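Local coordinates for protein putative NADH-depentdent flavin oxidoreductase (Cupriavidus metallidurans, PDB 5OCS) that binds FMN and probably acts as an NAD(P)H-dependent ene-reductase of the Old Yellow Enzyme family, at residues 25-30 and 65-70; 31-36 and 73-78. All blocks are in the same frame, centred on the assembly; numbering follows the deposited sequence.

Contact 1: residues 25-30 and 65-70; sequences CQYSAQ and RITPTD
Tyr27 and Thr69 bring together two beta-alpha loops of a TIM barrel, the one after strand 19-21 and the one after strand 52-59, illustrating how neighbouring loops of this fold brace each other. The tight part is largely backbone. Ala29 N donates to Thr69 O at 2.9 Å with an N-H...O angle of 160°. Ala29 CB packs 3.3 Å from Asp70 O. Thr69 OG1, which a chi1 of 53° swings toward the first loop, lies 2.9 Å from Tyr27 O in a weak hydrogen bond, for which Thr67 OG1 competes as acceptor.

The second loop is shaped by a type I turn from Thr67 to Asp70 and by an ST turn in which Thr67 OG1 accepts from Thr69 N. The Asp70 carboxylate braces it: Thr67 OG1 donates to Asp70 OD1 at 2.8 Å, and Ile66 N reaches Asp70 OD2 from above the carboxylate plane. Thr67 CG2 meets the Tyr27 ring edge-on, close to its plane, 3.6 Å from CD1.

Packing thins toward the FMN side. There Cys25, an FMN-binding residue, offers SG to Ile66 CD1 at 3.7 Å. A water lies over one face of the Tyr27 ring, offset toward the rim, and accepts from Tyr27 N at 2.8 Å.

Contact 2: residues 31-36 and 73-78; sequences EGNATD and LYNDAN
Tyr74 reaches the backbone at Glu31 and Gly32 with the outer end of its ring, its OH 3.4 Å from Glu31 C. A chi1 of 53° turns the ring over the Asn78 amide oxygen, so that Asn78 OD1 lies above the centre of one face. A water joins Tyr74 OH to Glu31 OE1 on the more exposed side.

Next comes Asn75, the N-cap, whose OD1 accepts from Asn78 N at 2.7 Å in a nearly linear bond. Asn75 ND2 donates to a second water, which donates in turn to Glu31 O. Ala77, in the first turn of the helix, sets its CB 3.5 Å from Asn33 OD1, a van der Waals contact with the amide oxygen.

Asn78 carries most of the contact. Both acceptors of its ND2 lie in its amide plane: Glu31 O at 2.9 Å, approached on a lone pair, and Asn33 OD1 at 2.9 Å, met from above the Asn33 carbonyl plane. The two amides stand 79° apart. On the other branch, OD1 takes Tyr74 N at 2.8 Å, so three bonds fix the rotation of this buried amide. Gly32, with positive phi, lets its backbone lie close to Tyr74 OH and to Asn78 ND2, which is 3.2 Å from Gly32 C. Asn75 thus caps helix 76-92, and Asn78 in its first turn docks that helix start on the first beta-alpha loop of the TIM barrel.

Overall arrangement
From the N terminus, the chain leaves strand 19-21, runs through 25-30 and directly into 31-36, and enters helix 36-46. After strand 52-59 it returns through 65-70 and then 73-78 to begin helix 76-92. Contact 1 therefore closes a loop of 34 intervening residues and contact 2 one of 36; their segments alternate, so the closures cross rather than nest. Together they tie the first two beta-alpha loops of the barrel side by side, contact 1 nearer the FMN-binding residues and contact 2 at the helix start. Ser28 O to Thr35 OG1, 2.8 Å, probably hydrogen-bonded, joins them, while Arg65 approaches both Tyr74 and Glu31.

Contact 1: residues 25-30 and 65-70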
ATOM      1  N   CYS D  25      -8.172  13.515   4.006  1.00 10.51           N
ATOM      2  CA  CYS D  25      -7.041  14.342   4.419  1.00 11.17           C
ATOM      3  C   CYS D  25      -5.973  13.513   5.097  1.00 10.22           C
ATOM      4  O   CYS D  25      -6.290  12.665   5.951  1.00 11.24           O
ATOM      5  CB  CYS D  25      -7.508  15.459   5.372  1.00 12.12           C
ATOM      6  SG  CYS D  25      -8.506  16.666   4.496  1.00 16.17           S
ATOM      7  N   GLN D  26      -4.712  13.744   4.712  1.00  9.37           N
ATOM      8  CA  GLN D  26      -3.603  13.041   5.268  1.00  9.31           C
ATOM      9  C   GLN D  26      -2.754  13.933   6.187  1.00 10.20           C
ATOM     10  O   GLN D  26      -1.935  13.393   6.927  1.00 10.01           O
ATOM     11  CB  GLN D  26      -2.705  12.463   4.142  1.00  9.14           C
ATOM     12  CG  GLN D  26      -3.409  11.470   3.254  1.00  9.44           C
ATOM     13  CD  GLN D  26      -3.869  10.286   4.059  1.00  9.76           C
ATOM     14  OE1 GLN D  26      -3.036   9.529   4.594  1.00 10.84           O
ATOM     15  NE2 GLN D  26      -5.171  10.141   4.221  1.00  9.61           N
ATOM     16  N   TYR D  27      -2.912  15.264   6.105  1.00  9.62           N
ATOM     17  CA  TYR D  27      -2.157  16.186   6.996  1.00 11.35           C
ATOM     18  C   TYR D  27      -0.661  15.893   6.956  1.00 10.54           C
ATOM     19  O   TYR D  27       0.005  15.943   7.968  1.00 11.93           O
ATOM     20  CB  TYR D  27      -2.688  16.082   8.456  1.00 11.25           C
ATOM     21  CG  TYR D  27      -4.185  16.098   8.541  1.00 11.41           C
ATOM     22  CD1 TYR D  27      -4.879  17.309   8.546  1.00 11.81           C
ATOM     23  CD2 TYR D  27      -4.919  14.908   8.642  1.00 11.61           C
ATOM     24  CE1 TYR D  27      -6.282  17.337   8.582  1.00 12.09           C
ATOM     25  CE2 TYR D  27      -6.314  14.924   8.701  1.00 12.21           C
ATOM     26  CZ  TYR D  27      -6.976  16.156   8.677  1.00 12.45           C
ATOM     27  OH  TYR D  27      -8.347  16.202   8.724  1.00 13.12           O
ATOM     28  N   SER D  28      -0.138  15.554   5.779  1.00 10.29           N
ATOM     29  CA  SER D  28       1.243  15.063   5.630  1.00 10.61           C
ATOM     30  C   SER D  28       2.045  15.815   4.562  1.00 10.97           C
ATOM     31  O   SER D  28       2.994  15.268   3.987  1.00 10.84           O
ATOM     32  CB  SER D  28       1.192  13.560   5.290  1.00 11.43           C
ATOM     33  OG  SER D  28       0.677  12.839   6.382  1.00 11.05           O
ATOM     34  N   ALA D  29       1.613  17.032   4.220  1.00 10.55           N
ATOM     35  CA  ALA D  29       2.304  17.873   3.263  1.00 11.09           C
ATOM     36  C   ALA D  29       3.186  18.895   3.995  1.00 12.45           C
ATOM     37  O   ALA D  29       3.027  19.131   5.212  1.00 13.52           O
ATOM     38  CB  ALA D  29       1.296  18.568   2.338  1.00 11.07           C
ATOM     39  N   GLN D  30       4.099  19.491   3.254  1.00 13.94           N
ATOM     40  CA  GLN D  30       5.023  20.525   3.801  1.00 16.22           C
ATOM     41  C   GLN D  30       4.883  21.741   2.933  1.00 14.08           C
ATOM     42  O   GLN D  30       5.262  21.701   1.777  1.00 12.15           O
ATOM     43  CB  GLN D  30       6.474  20.067   3.761  1.00 19.94           C
ATOM     44  CG  GLN D  30       6.801  19.003   4.779  1.00 25.88           C
ATOM     45  CD  GLN D  30       8.077  18.205   4.474  1.00 32.88           C
ATOM     46  OE1 GLN D  30       8.594  18.185   3.340  1.00 38.65           O
ATOM     47  NE2 GLN D  30       8.573  17.506   5.494  1.00 37.85           N
ATOM     48  N   ARG D  65      -5.975  26.343   3.605  1.00 10.55           N
ATOM     49  CA  ARG D  65      -5.660  25.033   4.184  1.00 10.81           C
ATOM     50  C   ARG D  65      -6.433  24.823   5.463  1.00 10.83           C
ATOM     51  O   ARG D  65      -6.597  25.769   6.248  1.00 12.04           O
ATOM     52  CB  ARG D  65      -4.179  24.978   4.525  1.00 11.21           C
ATOM     53  CG  ARG D  65      -3.288  24.898   3.316  1.00 11.31           C
ATOM     54  CD  ARG D  65      -1.828  24.842   3.714  1.00 11.72           C
ATOM     55  NE  ARG D  65      -1.405  26.144   4.214  1.00 11.60           N
ATOM     56  CZ  ARG D  65      -0.196  26.408   4.710  1.00 13.13           C
ATOM     57  NH1 ARG D  65       0.716  25.465   4.785  1.00 12.27           N
ATOM     58  NH2 ARG D  65       0.096  27.641   5.160  1.00 13.76           N
ATOM     59  N   ILE D  66      -6.851  23.583   5.717  1.00 10.15           N
ATOM     60  CA  ILE D  66      -7.411  23.248   7.022  1.00 10.47           C
ATOM     61  C   ILE D  66      -6.326  23.387   8.093  1.00 10.69           C
ATOM     62  O   ILE D  66      -6.528  24.026   9.145  1.00 10.52           O
ATOM     63  CB  ILE D  66      -7.986  21.829   7.051  1.00 11.23           C
ATOM     64  CG1 ILE D  66      -9.052  21.642   5.927  1.00 11.15           C
ATOM     65  CG2 ILE D  66      -8.622  21.559   8.412  1.00 11.26           C
ATOM     66  CD1 ILE D  66      -9.167  20.166   5.556  1.00 11.46           C
ATOM     67  N   THR D  67      -5.165  22.824   7.813  1.00 10.91           N
ATOM     68  CA  THR D  67      -4.053  22.739   8.772  1.00 10.92           C
ATOM     69  C   THR D  67      -2.754  23.122   8.091  1.00 11.71           C
ATOM     70  O   THR D  67      -2.658  23.150   6.833  1.00 11.17           O
ATOM     71  CB  THR D  67      -3.809  21.324   9.350  1.00 10.89           C
ATOM     72  OG1 THR D  67      -3.131  20.500   8.387  1.00 11.04           O
ATOM     73  CG2 THR D  67      -5.140  20.671   9.704  1.00 11.11           C
ATOM     74  N   PRO D  68      -1.711  23.335   8.909  1.00 10.91           N
ATOM     75  CA  PRO D  68      -0.432  23.660   8.281  1.00 11.08           C
ATOM     76  C   PRO D  68       0.208  22.549   7.458  1.00 11.30           C
ATOM     77  O   PRO D  68       1.163  22.813   6.701  1.00 11.89           O
ATOM     78  CB  PRO D  68       0.462  24.047   9.476  1.00 11.52           C
ATOM     79  CG  PRO D  68      -0.508  24.506  10.498  1.00 10.95           C
ATOM     80  CD  PRO D  68      -1.711  23.650  10.360  1.00 10.92           C
ATOM     81  N   THR D  69      -0.316  21.327   7.568  1.00 10.92           N
ATOM     82  CA  THR D  69       0.215  20.220   6.779  1.00 10.57           C
ATOM     83  C   THR D  69      -0.782  19.683   5.737  1.00  9.94           C
ATOM     84  O   THR D  69      -0.582  18.590   5.221  1.00  9.13           O
ATOM     85  CB  THR D  69       0.750  19.116   7.681  1.00 11.00           C
ATOM     86  OG1 THR D  69      -0.218  18.720   8.632  1.00 11.62           O
ATOM     87  CG2 THR D  69       1.985  19.568   8.442  1.00 12.38           C
ATOM     88  N   ASP D  70      -1.802  20.473   5.383  1.00  9.80           N
ATOM     89  CA  ASP D  70      -2.607  20.119   4.246  1.00  9.93           C
ATOM     90  C   ASP D  70      -1.858  20.132   2.917  1.00  9.35           C
ATOM     91  O   ASP D  70      -0.976  20.985   2.672  1.00  9.08           O
ATOM     92  CB  ASP D  70      -3.765  21.089   4.081  1.00 11.07           C
ATOM     93  CG  ASP D  70      -4.912  20.800   5.025  1.00 11.80           C
ATOM     94  OD1 ASP D  70      -4.722  20.185   6.106  1.00 11.28           O
ATOM     95  OD2 ASP D  70      -6.048  21.191   4.603  1.00 13.79           O
TER
HETATM   96  O   HOH W   1      -4.648  17.335   5.291  1.00 10.26           O

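Contact 2: residues 31-36 and 73-78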
ATOM      1  N   GLU D  31       4.322  22.821   3.479  1.00 13.61           N
ATOM      2  CA  GLU D  31       4.023  24.015   2.716  1.00 14.49           C
ATOM      3  C   GLU D  31       3.246  23.681   1.409  1.00 13.08           C
ATOM      4  O   GLU D  31       3.511  24.239   0.319  1.00 12.75           O
ATOM      5  CB  GLU D  31       5.300  24.803   2.446  1.00 16.93           C
ATOM      6  CG  GLU D  31       6.054  25.163   3.731  1.00 22.44           C
ATOM      7  CD  GLU D  31       5.372  26.237   4.601  1.00 29.00           C
ATOM      8  OE1 GLU D  31       4.229  26.701   4.326  1.00 36.97           O
ATOM      9  OE2 GLU D  31       6.005  26.650   5.602  1.00 40.55           O
ATOM     10  N   GLY D  32       2.318  22.736   1.555  1.00 11.30           N
ATOM     11  CA  GLY D  32       1.392  22.333   0.490  1.00 10.87           C
ATOM     12  C   GLY D  32       1.990  21.219  -0.354  1.00 10.50           C
ATOM     13  O   GLY D  32       1.291  20.593  -1.133  1.00 10.52           O
ATOM     14  N   ASN D  33       3.286  20.969  -0.214  1.00 10.61           N
ATOM     15  CA  ASN D  33       3.954  19.975  -1.026  1.00 10.91           C
ATOM     16  C   ASN D  33       3.739  18.531  -0.578  1.00  9.89           C
ATOM     17  O   ASN D  33       4.000  18.172   0.575  1.00 10.43           O
ATOM     18  CB  ASN D  33       5.477  20.226  -1.041  1.00 11.21           C
ATOM     19  CG  ASN D  33       5.845  21.566  -1.609  1.00 11.88           C
ATOM     20  OD1 ASN D  33       5.306  22.011  -2.596  1.00 11.91           O
ATOM     21  ND2 ASN D  33       6.789  22.207  -0.981  1.00 13.14           N
ATOM     22  N   ALA D  34       3.324  17.699  -1.518  1.00  9.78           N
ATOM     23  CA  ALA D  34       3.265  16.279  -1.286  1.00 10.11           C
ATOM     24  C   ALA D  34       4.626  15.761  -0.878  1.00 11.08           C
ATOM     25  O   ALA D  34       5.666  16.269  -1.321  1.00 10.93           O
ATOM     26  CB  ALA D  34       2.768  15.539  -2.525  1.00 10.00           C
ATOM     27  N   THR D  35       4.607  14.743  -0.036  1.00 11.69           N
ATOM     28  CA  THR D  35       5.823  14.124   0.520  1.00 12.36           C
ATOM     29  C   THR D  35       5.865  12.654   0.152  1.00 12.34           C
ATOM     30  O   THR D  35       4.994  12.152  -0.553  1.00 11.95           O
ATOM     31  CB  THR D  35       5.877  14.279   2.047  1.00 12.40           C
ATOM     32  OG1 THR D  35       4.775  13.553   2.639  1.00 11.98           O
ATOM     33  CG2 THR D  35       5.766  15.737   2.437  1.00 12.43           C
ATOM     34  N   ASP D  36       6.863  11.961   0.658  1.00 12.15           N
ATOM     35  CA  ASP D  36       6.969  10.530   0.425  1.00 12.40           C
ATOM     36  C   ASP D  36       5.729   9.789   0.913  1.00 11.58           C
ATOM     37  O   ASP D  36       5.342   8.773   0.325  1.00 11.86           O
ATOM     38  CB  ASP D  36       8.248   9.923   1.036  1.00 13.59           C
ATOM     39  CG  ASP D  36       8.451  10.193   2.567  1.00 17.11           C
ATOM     40  OD1 ASP D  36       7.554  10.723   3.319  1.00 17.42           O
ATOM     41  OD2 ASP D  36       9.587   9.853   3.068  1.00 18.73           O
ATOM     42  N   LEU D  73      -2.219  23.051  -3.869  1.00  9.42           N
ATOM     43  CA  LEU D  73      -1.866  23.208  -5.271  1.00  9.72           C
ATOM     44  C   LEU D  73      -1.884  24.671  -5.669  1.00  9.90           C
ATOM     45  O   LEU D  73      -2.664  25.098  -6.554  1.00 10.14           O
ATOM     46  CB  LEU D  73      -2.813  22.371  -6.120  1.00 10.10           C
ATOM     47  CG  LEU D  73      -2.371  22.136  -7.552  1.00 10.22           C
ATOM     48  CD1 LEU D  73      -0.933  21.609  -7.629  1.00 10.08           C
ATOM     49  CD2 LEU D  73      -3.356  21.208  -8.246  1.00 10.25           C
ATOM     50  N   TYR D  74      -1.053  25.433  -4.976  1.00 10.04           N
ATOM     51  CA  TYR D  74      -1.124  26.885  -5.036  1.00 10.94           C
ATOM     52  C   TYR D  74       0.177  27.545  -5.459  1.00 11.57           C
ATOM     53  O   TYR D  74       0.289  28.785  -5.467  1.00 12.85           O
ATOM     54  CB  TYR D  74      -1.721  27.463  -3.727  1.00 10.92           C
ATOM     55  CG  TYR D  74      -1.067  27.025  -2.413  1.00 10.91           C
ATOM     56  CD1 TYR D  74       0.235  27.399  -2.078  1.00 11.28           C
ATOM     57  CD2 TYR D  74      -1.761  26.259  -1.488  1.00 10.67           C
ATOM     58  CE1 TYR D  74       0.819  27.014  -0.860  1.00 11.36           C
ATOM     59  CE2 TYR D  74      -1.206  25.883  -0.257  1.00 10.89           C
ATOM     60  CZ  TYR D  74       0.085  26.262   0.060  1.00 10.87           C
ATOM     61  OH  TYR D  74       0.630  25.866   1.259  1.00 11.56           O
ATOM     62  N   ASN D  75       1.147  26.727  -5.878  1.00 11.63           N
ATOM     63  CA  ASN D  75       2.399  27.247  -6.414  1.00 11.96           C
ATOM     64  C   ASN D  75       3.087  26.170  -7.230  1.00 12.37           C
ATOM     65  O   ASN D  75       2.676  25.005  -7.197  1.00 11.30           O
ATOM     66  CB  ASN D  75       3.295  27.810  -5.313  1.00 11.90           C
ATOM     67  CG  ASN D  75       3.792  26.783  -4.348  1.00 12.92           C
ATOM     68  OD1 ASN D  75       4.069  25.655  -4.709  1.00 13.26           O
ATOM     69  ND2 ASN D  75       3.937  27.181  -3.089  1.00 14.18           N
ATOM     70  N   ASP D  76       4.138  26.535  -7.937  1.00 12.04           N
ATOM     71  CA  ASP D  76       4.855  25.580  -8.776  1.00 12.65           C
ATOM     72  C   ASP D  76       5.423  24.382  -7.994  1.00 11.85           C
ATOM     73  O   ASP D  76       5.440  23.257  -8.506  1.00 12.46           O
ATOM     74  CB  ASP D  76       6.029  26.293  -9.489  1.00 13.70           C
ATOM     75  CG  ASP D  76       5.579  27.216 -10.594  1.00 15.07           C
ATOM     76  OD1 ASP D  76       4.383  27.341 -10.900  1.00 15.03           O
ATOM     77  OD2 ASP D  76       6.454  27.871 -11.169  1.00 17.18           O
ATOM     78  N   ALA D  77       5.918  24.607  -6.778  1.00 11.79           N
ATOM     79  CA  ALA D  77       6.522  23.530  -5.999  1.00 11.69           C
ATOM     80  C   ALA D  77       5.444  22.518  -5.661  1.00 11.42           C
ATOM     81  O   ALA D  77       5.650  21.318  -5.769  1.00 11.68           O
ATOM     82  CB  ALA D  77       7.150  24.061  -4.740  1.00 12.00           C
ATOM     83  N   ASN D  78       4.288  23.014  -5.224  1.00 10.35           N
ATOM     84  CA  ASN D  78       3.145  22.119  -4.933  1.00 10.44           C
ATOM     85  C   ASN D  78       2.850  21.244  -6.148  1.00  9.66           C
ATOM     86  O   ASN D  78       2.631  20.024  -6.031  1.00  9.04           O
ATOM     87  CB  ASN D  78       1.844  22.887  -4.651  1.00 10.23           C
ATOM     88  CG  ASN D  78       1.780  23.611  -3.333  1.00 11.14           C
ATOM     89  OD1 ASN D  78       0.748  24.281  -3.111  1.00 11.86           O
ATOM     90  ND2 ASN D  78       2.780  23.482  -2.434  1.00 10.79           N
TER
HETATM   91  O   HOH W   2       2.623  27.315   2.167  1.00 15.77           O
HETATM   92  O   HOH W   3       5.245  25.894  -0.856  1.00 18.73           O
HETATM   93  O   HOH W   4       1.722  19.059  -3.627  1.00  7.95           O